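Local coordinates for protein peptidyl-prolyl cis-trans isomerase (Hirschia baltica, PDB 5EX2) that probably catalyses the cis-trans isomerisation of peptide bonds preceding proline and so may assist protein folding in the periplasm, at residues Y36-A44 with F123-T131. Numbering follows the deposited sequence.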
# COMPACT_ATOMS: atom_id res chain seq x y z
N TYR A 36 2.34 -3.73 8.90
CA TYR A 36 2.72 -4.69 7.87
C TYR A 36 2.30 -4.13 6.53
O TYR A 36 1.12 -3.87 6.31
CB TYR A 36 2.05 -6.05 8.11
CG TYR A 36 2.50 -6.74 9.38
CD1 TYR A 36 3.69 -7.43 9.43
CD2 TYR A 36 1.71 -6.72 10.52
CE1 TYR A 36 4.09 -8.07 10.58
CE2 TYR A 36 2.10 -7.36 11.67
CZ TYR A 36 3.29 -8.02 11.69
OH TYR A 36 3.65 -8.66 12.86
N ILE A 37 3.27 -3.95 5.63
CA ILE A 37 3.00 -3.34 4.33
C ILE A 37 3.20 -4.38 3.23
O ILE A 37 4.25 -5.04 3.18
CB ILE A 37 3.93 -2.14 4.08
CG1 ILE A 37 3.64 -1.06 5.11
CG2 ILE A 37 3.76 -1.60 2.66
CD1 ILE A 37 4.69 0.03 5.17
N GLU A 38 2.21 -4.52 2.36
CA GLU A 38 2.40 -5.30 1.14
C GLU A 38 2.83 -4.38 0.01
O GLU A 38 2.17 -3.39 -0.30
CB GLU A 38 1.14 -6.09 0.72
CG GLU A 38 1.47 -7.05 -0.42
CD GLU A 38 0.31 -7.85 -0.96
OE1 GLU A 38 -0.85 -7.62 -0.56
OE2 GLU A 38 0.58 -8.72 -1.81
N LEU A 39 3.94 -4.73 -0.61
CA LEU A 39 4.44 -4.04 -1.78
C LEU A 39 3.63 -4.41 -3.02
O LEU A 39 3.15 -5.55 -3.14
CB LEU A 39 5.90 -4.39 -2.03
CG LEU A 39 6.81 -4.16 -0.84
CD1 LEU A 39 8.21 -4.70 -1.11
CD2 LEU A 39 6.84 -2.67 -0.49
N ALA A 40 3.51 -3.48 -3.95
CA ALA A 40 2.72 -3.66 -5.16
C ALA A 40 3.59 -3.51 -6.42
O ALA A 40 3.59 -2.45 -7.05
CB ALA A 40 1.59 -2.66 -5.19
N PRO A 41 4.32 -4.57 -6.79
CA PRO A 41 5.28 -4.44 -7.89
C PRO A 41 4.64 -4.14 -9.23
O PRO A 41 5.28 -3.51 -10.08
CB PRO A 41 5.97 -5.80 -7.94
CG PRO A 41 5.61 -6.52 -6.72
CD PRO A 41 4.42 -5.87 -6.10
N GLU A 42 3.40 -4.55 -9.44
CA GLU A 42 2.75 -4.33 -10.71
C GLU A 42 2.32 -2.86 -10.84
O GLU A 42 2.08 -2.37 -11.95
CB GLU A 42 1.56 -5.29 -10.85
CG GLU A 42 2.00 -6.76 -10.83
CD GLU A 42 0.86 -7.75 -11.00
OE1 GLU A 42 0.22 -8.09 -9.99
OE2 GLU A 42 0.63 -8.20 -12.14
N ILE A 43 2.26 -2.14 -9.73
CA ILE A 43 1.79 -0.77 -9.70
C ILE A 43 2.96 0.22 -9.78
O ILE A 43 2.90 1.23 -10.49
CB ILE A 43 0.94 -0.51 -8.44
CG1 ILE A 43 -0.31 -1.39 -8.50
CG2 ILE A 43 0.59 0.96 -8.31
CD1 ILE A 43 -1.16 -1.35 -7.25
N ALA A 44 4.03 -0.07 -9.05
CA ALA A 44 5.20 0.81 -9.01
C ALA A 44 6.47 -0.02 -8.88
O ALA A 44 7.07 -0.08 -7.82
CB ALA A 44 5.07 1.79 -7.87
N PHE A 123 -10.84 -3.06 -7.33
CA PHE A 123 -9.77 -3.70 -6.58
C PHE A 123 -9.02 -4.71 -7.42
O PHE A 123 -9.61 -5.42 -8.24
CB PHE A 123 -10.32 -4.42 -5.35
CG PHE A 123 -11.01 -3.52 -4.35
CD1 PHE A 123 -10.29 -2.90 -3.34
CD2 PHE A 123 -12.38 -3.33 -4.40
CE1 PHE A 123 -10.93 -2.09 -2.40
CE2 PHE A 123 -13.02 -2.52 -3.47
CZ PHE A 123 -12.30 -1.91 -2.47
N TYR A 124 -7.72 -4.80 -7.16
CA TYR A 124 -6.90 -5.85 -7.73
C TYR A 124 -5.94 -6.30 -6.65
O TYR A 124 -5.16 -5.49 -6.14
CB TYR A 124 -6.12 -5.38 -8.94
CG TYR A 124 -5.09 -6.38 -9.41
CD1 TYR A 124 -5.47 -7.55 -10.05
CD2 TYR A 124 -3.75 -6.17 -9.18
CE1 TYR A 124 -4.52 -8.47 -10.46
CE2 TYR A 124 -2.79 -7.08 -9.58
CZ TYR A 124 -3.18 -8.23 -10.22
OH TYR A 124 -2.23 -9.14 -10.62
N ASN A 125 -5.98 -7.58 -6.30
CA ASN A 125 -5.09 -8.14 -5.29
C ASN A 125 -5.14 -7.36 -3.99
O ASN A 125 -4.14 -7.24 -3.28
CB ASN A 125 -3.66 -8.17 -5.83
CG ASN A 125 -3.37 -9.44 -6.57
OD1 ASN A 125 -4.26 -10.23 -6.85
ND2 ASN A 125 -2.10 -9.66 -6.89
N GLY A 126 -6.31 -6.85 -3.67
CA GLY A 126 -6.52 -6.14 -2.43
C GLY A 126 -6.07 -4.69 -2.47
O GLY A 126 -6.21 -3.98 -1.47
N PHE A 127 -5.51 -4.26 -3.59
CA PHE A 127 -5.12 -2.87 -3.76
C PHE A 127 -6.25 -2.10 -4.41
O PHE A 127 -6.89 -2.61 -5.34
CB PHE A 127 -3.86 -2.73 -4.61
CG PHE A 127 -2.65 -3.44 -4.04
CD1 PHE A 127 -1.93 -2.89 -2.99
CD2 PHE A 127 -2.22 -4.67 -4.53
CE1 PHE A 127 -0.82 -3.52 -2.46
CE2 PHE A 127 -1.10 -5.31 -3.98
CZ PHE A 127 -0.41 -4.72 -2.96
N PRO A 128 -6.50 -0.87 -3.95
CA PRO A 128 -7.49 -0.04 -4.62
C PRO A 128 -6.88 0.46 -5.92
O PRO A 128 -5.70 0.82 -5.96
CB PRO A 128 -7.74 1.08 -3.63
CG PRO A 128 -6.42 1.23 -2.92
CD PRO A 128 -5.84 -0.15 -2.84
N ILE A 129 -7.68 0.51 -6.98
CA ILE A 129 -7.22 0.91 -8.29
C ILE A 129 -8.24 1.85 -8.89
O ILE A 129 -9.44 1.64 -8.73
CB ILE A 129 -7.03 -0.30 -9.23
CG1 ILE A 129 -6.09 -1.34 -8.62
CG2 ILE A 129 -6.54 0.16 -10.61
CD1 ILE A 129 -4.65 -0.91 -8.55
N GLU A 130 -7.77 2.92 -9.52
CA GLU A 130 -8.61 3.78 -10.35
C GLU A 130 -8.07 3.72 -11.76
O GLU A 130 -6.88 3.58 -11.99
CB GLU A 130 -8.64 5.23 -9.83
CG GLU A 130 -9.57 6.12 -10.60
CD GLU A 130 -9.80 7.46 -9.95
OE1 GLU A 130 -8.99 7.88 -9.10
OE2 GLU A 130 -10.81 8.08 -10.29
N THR A 131 -8.96 3.82 -12.74
CA THR A 131 -8.55 3.57 -14.10
C THR A 131 -9.34 4.35 -15.10
O THR A 131 -10.50 4.66 -14.87
CB THR A 131 -8.69 2.07 -14.42
OG1 THR A 131 -8.10 1.76 -15.68
CG2 THR A 131 -10.14 1.59 -14.36
O HOH W 1 -3.16 -6.02 -0.93
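Phe127 lays its ring against the end of strand 33-39, with Ala40 over one face, and what surrounds the ring illustrates how a single aromatic side chain can join two sheets. The Ala40 methyl makes a CH-pi contact, with CB 3.8 Å from the ring centroid and 19° off the normal. At the base of the same side chain, Ile43 brings CD1 to within 4.0 Å of Phe127 CB; its chi1 of -64° sets CG1 opposite the carbonyl carbon, and the extended branch then carries CD1 on to Ile129 CD1, which it meets tip to tip at 3.8 Å. On the ring face opposite Ala40 a water sits over the centre; it donates to Glu38 OE1 and to Asn125 O, each at 2.8 Å, and so bridges the two segments. The edge, in plane, faces the backbone Glu38 O. In fold terms, the final residues of strand 33-39, part of the eight-stranded cyclophilin barrel, and the loop leading into helix 45-57 meet a hairpin of a separate five-stranded antiparallel sheet, closed by a type I' turn from Tyr124 to Phe127. Glu38 CD lies 3.8 Å from Phe127 CZ, and its OE2 goes on to a salt bridge with Arg18. Where the contact is more exposed, Tyr124 OH donates to the syn side of Glu42 OE1 (2.7 Å), 20° out of the carboxylate plane, while that oxygen lies at the edge of the tyrosine ring.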